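Local coordinates for protein putative pyrroline carboxylate reductase (Streptococcus pyogenes, PDB 2AHR) that probably catalyses the NAD(P)H-dependent reduction of 1-pyrroline-5-carboxylate to L-proline, the last step of proline biosynthesis, and binds NADP in a Rossmann-type domain, at residues D217-D220 / A221-P225; T228-A231 / G232-L236; T244-S247 / A248-T252; K190-A193 / L194-T198. One frame throughout, in Å; residues are numbered along the deposited sequence.

Contact 1: D217-D220 / A221-P225; sequences DFID and AICSP. With NAP (NADP nicotinamide-adenine-dinucleotide phosphate), chain S.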
# COMPACT_ATOMS: atom_id res chain seq x y z
N ASP E 217 2.75 -22.72 21.07
CA ASP E 217 3.23 -23.01 22.43
C ASP E 217 4.70 -22.63 22.56
O ASP E 217 5.09 -21.98 23.53
CB ASP E 217 3.06 -24.50 22.79
CG ASP E 217 1.61 -24.92 22.98
OD1 ASP E 217 0.76 -24.08 23.37
OD2 ASP E 217 1.33 -26.12 22.75
N PHE E 218 5.52 -23.06 21.61
CA PHE E 218 6.92 -22.69 21.63
C PHE E 218 7.13 -21.19 21.57
O PHE E 218 7.94 -20.63 22.30
CB PHE E 218 7.69 -23.38 20.49
CG PHE E 218 8.12 -24.78 20.83
CD1 PHE E 218 9.28 -24.99 21.58
CD2 PHE E 218 7.39 -25.88 20.39
CE1 PHE E 218 9.70 -26.28 21.92
CE2 PHE E 218 7.81 -27.19 20.72
CZ PHE E 218 8.96 -27.38 21.49
N ILE E 219 6.42 -20.53 20.66
CA ILE E 219 6.49 -19.07 20.52
C ILE E 219 6.18 -18.36 21.83
O ILE E 219 6.90 -17.47 22.21
CB ILE E 219 5.57 -18.56 19.38
CG1 ILE E 219 6.12 -18.99 18.02
CG2 ILE E 219 5.40 -17.02 19.46
CD1 ILE E 219 5.12 -18.88 16.87
N ASP E 220 5.13 -18.77 22.54
CA ASP E 220 4.88 -18.21 23.87
C ASP E 220 6.08 -18.43 24.80
O ASP E 220 6.44 -17.52 25.55
CB ASP E 220 3.66 -18.85 24.53
CG ASP E 220 2.33 -18.40 23.90
OD1 ASP E 220 2.20 -17.23 23.46
OD2 ASP E 220 1.41 -19.24 23.88
N ALA E 221 6.68 -19.62 24.76
CA ALA E 221 7.83 -19.93 25.63
C ALA E 221 9.03 -19.04 25.31
O ALA E 221 9.70 -18.57 26.23
CB ALA E 221 8.22 -21.43 25.54
N ILE E 222 9.28 -18.81 24.02
CA ILE E 222 10.45 -18.05 23.57
C ILE E 222 10.31 -16.50 23.75
O ILE E 222 11.31 -15.80 23.94
CB ILE E 222 10.81 -18.45 22.10
CG1 ILE E 222 11.27 -19.92 22.04
CG2 ILE E 222 11.88 -17.54 21.50
CD1 ILE E 222 11.10 -20.59 20.67
N CYS E 223 9.09 -15.97 23.71
CA CYS E 223 8.88 -14.52 23.82
C CYS E 223 8.85 -13.97 25.26
O CYS E 223 7.77 -13.80 25.83
CB CYS E 223 7.58 -14.13 23.12
SG CYS E 223 7.63 -14.28 21.33
N SER E 224 10.02 -13.68 25.84
CA SER E 224 10.08 -12.99 27.14
C SER E 224 9.31 -11.68 27.05
O SER E 224 9.42 -10.96 26.06
CB SER E 224 11.53 -12.64 27.51
OG SER E 224 12.45 -13.61 27.04
N PRO E 225 8.54 -11.35 28.09
CA PRO E 225 7.83 -10.08 28.15
C PRO E 225 8.79 -8.90 28.00
O PRO E 225 9.85 -8.88 28.63
CB PRO E 225 7.22 -10.08 29.56
CG PRO E 225 7.11 -11.51 29.91
CD PRO E 225 8.31 -12.16 29.30
PA NAP S . 11.04 -15.62 32.00
O1A NAP S . 10.04 -14.54 32.23
O2A NAP S . 10.36 -16.85 31.48
O5B NAP S . 11.91 -15.97 33.32
C5B NAP S . 12.33 -14.97 34.22
C4B NAP S . 12.27 -15.57 35.63
O4B NAP S . 12.94 -14.76 36.58
C3B NAP S . 10.82 -15.73 36.09
O3B NAP S . 10.60 -17.10 36.36
C2B NAP S . 10.70 -14.88 37.35
O2B NAP S . 10.03 -15.51 38.43
C1B NAP S . 12.16 -14.72 37.76
N9A NAP S . 12.36 -13.52 38.61
C8A NAP S . 11.62 -12.36 38.61
N7A NAP S . 12.13 -11.53 39.55
C5A NAP S . 13.18 -12.14 40.16
C6A NAP S . 14.03 -11.75 41.19
N6A NAP S . 13.56 -10.88 42.09
N1A NAP S . 15.02 -12.61 41.60
C2A NAP S . 15.16 -13.86 41.02
N3A NAP S . 14.30 -14.25 40.00
C4A NAP S . 13.33 -13.40 39.58
O3 NAP S . 12.20 -15.09 31.00
PN NAP S . 13.10 -16.05 30.05
O1N NAP S . 12.40 -16.14 28.73
O2N NAP S . 13.48 -17.30 30.75
O5D NAP S . 14.41 -15.13 29.85
C5D NAP S . 15.42 -15.06 30.84
C4D NAP S . 16.72 -14.56 30.22
O4D NAP S . 17.14 -15.38 29.16
C3D NAP S . 16.57 -13.15 29.66
O3D NAP S . 17.64 -12.38 30.15
C2D NAP S . 16.64 -13.28 28.15
O2D NAP S . 17.30 -12.15 27.58
C1D NAP S . 17.40 -14.62 27.98
N1N NAP S . 17.04 -15.45 26.80
C2N NAP S . 15.77 -15.98 26.65
C3N NAP S . 15.46 -16.78 25.55
C7N NAP S . 14.13 -17.47 25.43
O7N NAP S . 13.95 -18.31 24.32
N7N NAP S . 13.18 -17.28 26.35
C4N NAP S . 16.45 -17.06 24.60
C5N NAP S . 17.73 -16.54 24.76
C6N NAP S . 18.00 -15.74 25.87
P2B NAP S . 8.42 -15.69 38.52
O1X NAP S . 8.09 -16.19 39.91
O2X NAP S . 7.75 -14.36 38.30
O3X NAP S . 7.94 -16.70 37.48
O HOH W 1 5.29 -14.99 25.66
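Ile219 and Cys223 meet at the C-terminal end of helix 215-222, where an inverse gamma turn centred on Cys223 carries the chain out of the helix toward a bound NADP. The backbone bonds come first. Ala221 N, Ile222 N and Cys223 N donate to Asp217 O, Phe218 O and Ile219 O, and the Cys223 bond of 3.0 Å is the last of this series. Beyond it Ser224 N makes a weak bond to Ile222 O. A water bridges the helix end by donating to both Asp220 O and Cys223 O, at 2.8 Å each.

The apolar contacts are light. Ile219 CG2 lies 4.0 Å from Cys223 SG. SG lies beside the backbone N of Cys223 (chi1 -69°), which turns it back toward Ile219. Phe218 CB is 4.4 Å from Ile222 CD1. The ring of Phe218 meets that of Tyr173 of a neighbouring subunit.

Asp217 OD2 accepts from Ser214 N.

The NADP is held mainly by the Rossmann-type domain of a neighbouring subunit, including Ser34 and His54 there. Ala221 and Ser224 belong to the NADP site, which this chain completes for that subunit. This helix end touches the nicotinamide half. Ile222 CG2 comes within 3.6 Å of the carboxamide O7N of NADP, and Ser224 OG donates to the phosphate oxygen O1N at 3.0 Å.

Contact 2: T228-A231 / G232-L236; sequences TTIA and GLMEL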
# COMPACT_ATOMS: atom_id res chain seq x y z
N THR E 228 13.35 -9.21 23.17
CA THR E 228 13.75 -8.96 21.80
C THR E 228 12.90 -9.79 20.84
O THR E 228 12.58 -9.35 19.73
CB THR E 228 15.24 -9.30 21.57
OG1 THR E 228 15.43 -10.72 21.65
CG2 THR E 228 16.12 -8.62 22.60
N THR E 229 12.48 -10.98 21.27
CA THR E 229 11.78 -11.89 20.34
C THR E 229 10.36 -11.41 19.99
O THR E 229 9.99 -11.41 18.82
CB THR E 229 11.78 -13.33 20.85
OG1 THR E 229 13.15 -13.77 20.95
CG2 THR E 229 11.04 -14.24 19.89
N ILE E 230 9.60 -11.00 21.00
CA ILE E 230 8.29 -10.39 20.75
C ILE E 230 8.36 -9.14 19.85
O ILE E 230 7.48 -8.90 19.04
CB ILE E 230 7.50 -10.12 22.07
CG1 ILE E 230 6.03 -9.74 21.78
CG2 ILE E 230 8.24 -9.10 22.97
CD1 ILE E 230 5.17 -10.88 21.09
N ALA E 231 9.42 -8.34 19.98
CA ALA E 231 9.61 -7.20 19.07
C ALA E 231 9.69 -7.68 17.61
O ALA E 231 8.95 -7.19 16.74
CB ALA E 231 10.86 -6.41 19.44
N GLY E 232 10.57 -8.65 17.34
CA GLY E 232 10.70 -9.22 15.99
C GLY E 232 9.43 -9.92 15.49
O GLY E 232 9.08 -9.83 14.31
N LEU E 233 8.74 -10.61 16.40
CA LEU E 233 7.52 -11.32 16.04
C LEU E 233 6.38 -10.40 15.59
O LEU E 233 5.69 -10.69 14.60
CB LEU E 233 7.05 -12.23 17.20
CG LEU E 233 5.94 -13.24 16.86
CD1 LEU E 233 6.52 -14.49 16.17
CD2 LEU E 233 5.16 -13.69 18.14
N MSE E 234 6.16 -9.30 16.32
CA MSE E 234 5.17 -8.29 15.93
C MSE E 234 5.55 -7.58 14.62
O MSE E 234 4.68 -7.12 13.89
CB MSE E 234 4.94 -7.26 17.02
CG MSE E 234 4.06 -7.73 18.20
SE MSE E 234 2.49 -8.62 17.81
CE MSE E 234 3.27 -10.11 17.91
N GLU E 235 6.85 -7.51 14.32
CA GLU E 235 7.27 -7.00 13.01
C GLU E 235 6.90 -8.01 11.90
O GLU E 235 6.49 -7.61 10.82
CB GLU E 235 8.76 -6.62 13.00
CG GLU E 235 9.31 -6.07 11.66
CD GLU E 235 8.86 -4.64 11.33
OE1 GLU E 235 7.93 -4.12 12.01
OE2 GLU E 235 9.43 -4.02 10.37
N LEU E 236 6.99 -9.31 12.19
CA LEU E 236 6.55 -10.34 11.24
C LEU E 236 5.06 -10.22 10.99
O LEU E 236 4.60 -10.33 9.86
CB LEU E 236 6.93 -11.77 11.71
CG LEU E 236 8.44 -12.16 11.69
CD1 LEU E 236 8.67 -13.56 12.25
CD2 LEU E 236 9.05 -12.03 10.28
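Ile230 packs on Leu233 and Met234, a selenomethionine, along one side of the alpha-helix 228-239 in the all-helical dimerisation domain. The backbone has the regular i to i+4 pattern. Gly232 N, Leu233 N, Met234 N and Glu235 N donate to Thr228 O, Thr229 O, Ile230 O and Ala231 O. The Met234 bond is nearly straight, with an N-H...O angle of 171°.

The apolar contacts centre on one methyl group. Ile230 CG1 stands anti to its backbone N (chi1 -169°), which carries CD1 forward along the helix. The side chains of Ile230 and Met234 run side by side in the same direction. Leu233 comes in at a slant, and its CD2 lies 4.1 Å from Ile230 CD1. Ile219 of helix 215-222 packs on Leu233, and Cys223, just past that helix, packs on Ile230 and Leu233. Lys185 of another subunit packs on Ile230 and Met234.

The polar side chains serve the subunit interface. Thr228 OG1 and Thr229 OG1 both bond to Ser167 OG of a neighbouring subunit. Glu235 OE2 pairs with Arg238 and also bonds to Ser247 of that subunit.

The Met234 chain bends at chi2 and chi3, which turns its end back toward Ile230: CE stops 3.8 Å from Ile230 CD1.

Contact 3: T244-S247 / A248-T252; sequences TVSS and AIDKT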
# COMPACT_ATOMS: atom_id res chain seq x y z
N THR E 244 1.85 -14.04 3.68
CA THR E 244 2.81 -14.19 2.57
C THR E 244 3.06 -15.67 2.21
O THR E 244 2.95 -16.07 1.03
CB THR E 244 4.12 -13.49 2.88
OG1 THR E 244 3.90 -12.08 2.86
CG2 THR E 244 5.25 -13.84 1.85
N VAL E 245 3.35 -16.47 3.23
CA VAL E 245 3.66 -17.89 3.00
C VAL E 245 2.43 -18.62 2.40
O VAL E 245 2.52 -19.38 1.42
CB VAL E 245 4.13 -18.54 4.33
CG1 VAL E 245 4.26 -20.06 4.18
CG2 VAL E 245 5.46 -17.93 4.77
N SER E 246 1.28 -18.34 3.01
CA SER E 246 0.05 -18.99 2.65
C SER E 246 -0.38 -18.60 1.23
O SER E 246 -0.87 -19.43 0.46
CB SER E 246 -1.04 -18.52 3.63
OG SER E 246 -2.29 -18.92 3.12
N SER E 247 -0.23 -17.33 0.89
CA SER E 247 -0.50 -16.89 -0.47
C SER E 247 0.42 -17.62 -1.45
O SER E 247 -0.01 -18.02 -2.53
CB SER E 247 -0.38 -15.38 -0.58
OG SER E 247 -0.83 -14.94 -1.85
N ALA E 248 1.68 -17.83 -1.05
CA ALA E 248 2.66 -18.55 -1.89
C ALA E 248 2.24 -20.00 -2.11
O ALA E 248 2.37 -20.54 -3.21
CB ALA E 248 4.04 -18.50 -1.26
N ILE E 249 1.74 -20.64 -1.06
CA ILE E 249 1.28 -22.00 -1.15
C ILE E 249 0.06 -22.08 -2.07
O ILE E 249 -0.03 -23.00 -2.89
CB ILE E 249 0.96 -22.57 0.27
CG1 ILE E 249 2.24 -22.76 1.08
CG2 ILE E 249 0.14 -23.87 0.17
CD1 ILE E 249 3.22 -23.82 0.49
N ASP E 250 -0.88 -21.14 -1.91
CA ASP E 250 -2.02 -20.99 -2.85
C ASP E 250 -1.57 -20.90 -4.31
O ASP E 250 -2.10 -21.62 -5.18
CB ASP E 250 -2.88 -19.77 -2.49
CG ASP E 250 -3.82 -20.04 -1.27
OD1 ASP E 250 -3.89 -21.20 -0.80
OD2 ASP E 250 -4.48 -19.09 -0.78
N LYS E 251 -0.60 -20.03 -4.59
CA LYS E 251 -0.08 -19.89 -5.97
C LYS E 251 0.55 -21.18 -6.47
O LYS E 251 0.43 -21.51 -7.65
CB LYS E 251 0.94 -18.75 -6.07
CG LYS E 251 0.27 -17.38 -6.12
CD LYS E 251 -0.44 -17.17 -7.45
CE LYS E 251 -0.72 -15.70 -7.77
NZ LYS E 251 -1.37 -15.54 -9.15
N THR E 252 1.21 -21.91 -5.56
CA THR E 252 1.84 -23.18 -5.92
C THR E 252 0.76 -24.19 -6.32
O THR E 252 0.89 -24.88 -7.33
CB THR E 252 2.70 -23.72 -4.76
OG1 THR E 252 3.58 -22.68 -4.29
CG2 THR E 252 3.53 -24.95 -5.23
O HOH W 2 -3.85 -17.62 1.58
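Asp250 CG lies beside its backbone N (chi1 -78°), and Ser246 OG stands anti to its own (chi1 168°). These torsions put the two polar ends on one side of helix 241-258, one turn apart. Ser246 OG and Asp250 OD2 stay 4.5 Å apart, and a water lies between them. It donates to Asp250 OD2 at 2.9 Å and lies a short 2.5 Å from Ser246 OG.

The helix backbone is regular. Ala248 N, Ile249 N, Asp250 N and Lys251 N donate to Thr244 O, Val245 O, Ser246 O and Ser247 O. The side chains also lean on these carbonyls. Ala248 CB is 3.2 Å from Val245 O, and Ile249 CG1 is 3.4 Å from the same oxygen.

Thr252 ends the segment with a helix-internal side-chain bond. Its OG1 donates to Ala248 O at 2.7 Å, while its N donates to that oxygen at 3.0 Å. The two donors arrive from opposite faces of the carbonyl plane. Tyr171 OH also bonds to Thr252 OG1.

The helix belongs to the all-helical dimerisation domain and lies in a subunit interface. Asp250 OD2 forms a salt bridge with Lys185 of a neighbouring subunit, and OD1 accepts from Asn186 of that subunit. Both carboxylate oxygens are thus engaged, which fixes the rotation of the group and would be expected to keep Asp250 ionised at the interface.

Contact 4: K190-A193 / L194-T198; sequences KAKA and LEIVT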
# COMPACT_ATOMS: atom_id res chain seq x y z
N LYS E 190 28.63 -13.97 5.78
CA LYS E 190 27.59 -14.85 5.19
C LYS E 190 27.69 -16.32 5.63
O LYS E 190 26.71 -16.90 6.12
CB LYS E 190 27.60 -14.75 3.65
CG LYS E 190 26.52 -15.62 2.95
CD LYS E 190 25.10 -15.10 3.21
CE LYS E 190 24.02 -16.00 2.63
NZ LYS E 190 24.14 -16.18 1.14
N ALA E 191 28.87 -16.92 5.43
CA ALA E 191 29.11 -18.33 5.78
C ALA E 191 28.79 -18.61 7.25
O ALA E 191 28.11 -19.59 7.59
CB ALA E 191 30.59 -18.73 5.43
N LYS E 192 29.29 -17.74 8.12
CA LYS E 192 29.05 -17.84 9.54
C LYS E 192 27.55 -17.67 9.87
O LYS E 192 27.00 -18.44 10.67
CB LYS E 192 29.90 -16.79 10.29
CG LYS E 192 29.84 -16.89 11.81
CD LYS E 192 30.19 -18.32 12.35
CE LYS E 192 31.61 -18.78 11.92
NZ LYS E 192 32.06 -20.09 12.52
N ALA E 193 26.90 -16.68 9.25
CA ALA E 193 25.47 -16.44 9.49
C ALA E 193 24.67 -17.66 9.05
O ALA E 193 23.76 -18.09 9.77
CB ALA E 193 24.99 -15.17 8.77
N LEU E 194 25.02 -18.22 7.89
CA LEU E 194 24.33 -19.43 7.39
C LEU E 194 24.50 -20.65 8.31
O LEU E 194 23.57 -21.42 8.54
CB LEU E 194 24.84 -19.82 5.99
CG LEU E 194 24.20 -19.24 4.74
CD1 LEU E 194 25.00 -19.69 3.49
CD2 LEU E 194 22.71 -19.66 4.63
N GLU E 195 25.72 -20.81 8.84
CA GLU E 195 26.02 -21.91 9.72
C GLU E 195 25.16 -21.82 10.97
O GLU E 195 24.50 -22.78 11.35
CB GLU E 195 27.51 -21.91 10.04
CG GLU E 195 27.92 -22.94 11.07
CD GLU E 195 29.38 -22.80 11.51
OE1 GLU E 195 30.03 -21.78 11.22
OE2 GLU E 195 29.87 -23.73 12.18
N ILE E 196 25.15 -20.65 11.60
CA ILE E 196 24.35 -20.43 12.78
C ILE E 196 22.86 -20.65 12.53
O ILE E 196 22.22 -21.34 13.32
CB ILE E 196 24.53 -19.00 13.33
CG1 ILE E 196 25.99 -18.78 13.79
CG2 ILE E 196 23.48 -18.71 14.44
CD1 ILE E 196 26.39 -17.29 13.92
N VAL E 197 22.30 -20.04 11.46
CA VAL E 197 20.85 -20.22 11.29
C VAL E 197 20.44 -21.64 10.81
O VAL E 197 19.42 -22.17 11.27
CB VAL E 197 20.06 -19.04 10.52
CG1 VAL E 197 20.81 -17.73 10.50
CG2 VAL E 197 19.58 -19.46 9.17
N THR E 198 21.24 -22.25 9.94
CA THR E 198 20.95 -23.63 9.49
C THR E 198 20.91 -24.59 10.71
O THR E 198 20.01 -25.43 10.81
CB THR E 198 21.99 -24.15 8.46
OG1 THR E 198 22.07 -23.23 7.34
CG2 THR E 198 21.59 -25.53 7.96
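Helix 190-210 of the dimerisation domain begins with this pair of turns, and Lys192 and Glu195 form an i to i+3 salt bridge on it. Lys192 NZ donates to Glu195 OE1 at 2.9 Å. It meets the syn side of that oxygen, 24° out of the carboxylate plane. The Lys192 chain bends at chi2 and chi3 (54° and 59°), which brings NZ round to the Glu195 carboxylate, while Glu195 runs extended beside it. Lys192 CG also lies 4.1 Å from Ile196 CD1.

On another side Lys190 CE packs against Leu194 CG at 3.9 Å. Lys190 NZ goes on to salt bridges with Glu177 of the same chain and Asp220 of another subunit. Ile176 and Ala180 of helix 158-185 cover Leu194.

The main chain bonds run from Leu194 N to Lys190 O and on through Val197 N to Ala193 O. Leu194 O accepts two bonds, from Thr198 N at 2.8 Å and from Thr198 OG1 at 2.6 Å, on opposite faces of its plane.

Lys192 is paired within its own helix, whereas Lys190 lies between two carboxylates, which would probably stabilise its positive charge and tie this helix to another subunit.

Overall arrangement
All four contacts lie in the C-terminal dimerisation domain, and each touches a neighbouring subunit. Contacts 1 and 2 sit on consecutive helices with centres 11 Å apart. They meet directly, with Ile219 CG2 3.6 Å from Leu233 CD2 and Cys223 SG 3.7 Å from Thr229 CG2. Contact 1 touches an NADP held by a neighbouring subunit, and the Thr229 side chain of contact 2 is about 6 Å from it. Contact 3 comes within about 7 Å of contact 2 at the nearest atoms. Contact 4 stays about 13 Å from both 1 and 2 at the nearest atoms. Between copies, contact 2 bonds to contact 3 of a neighbour, and contact 1 pairs with contact 4 of another.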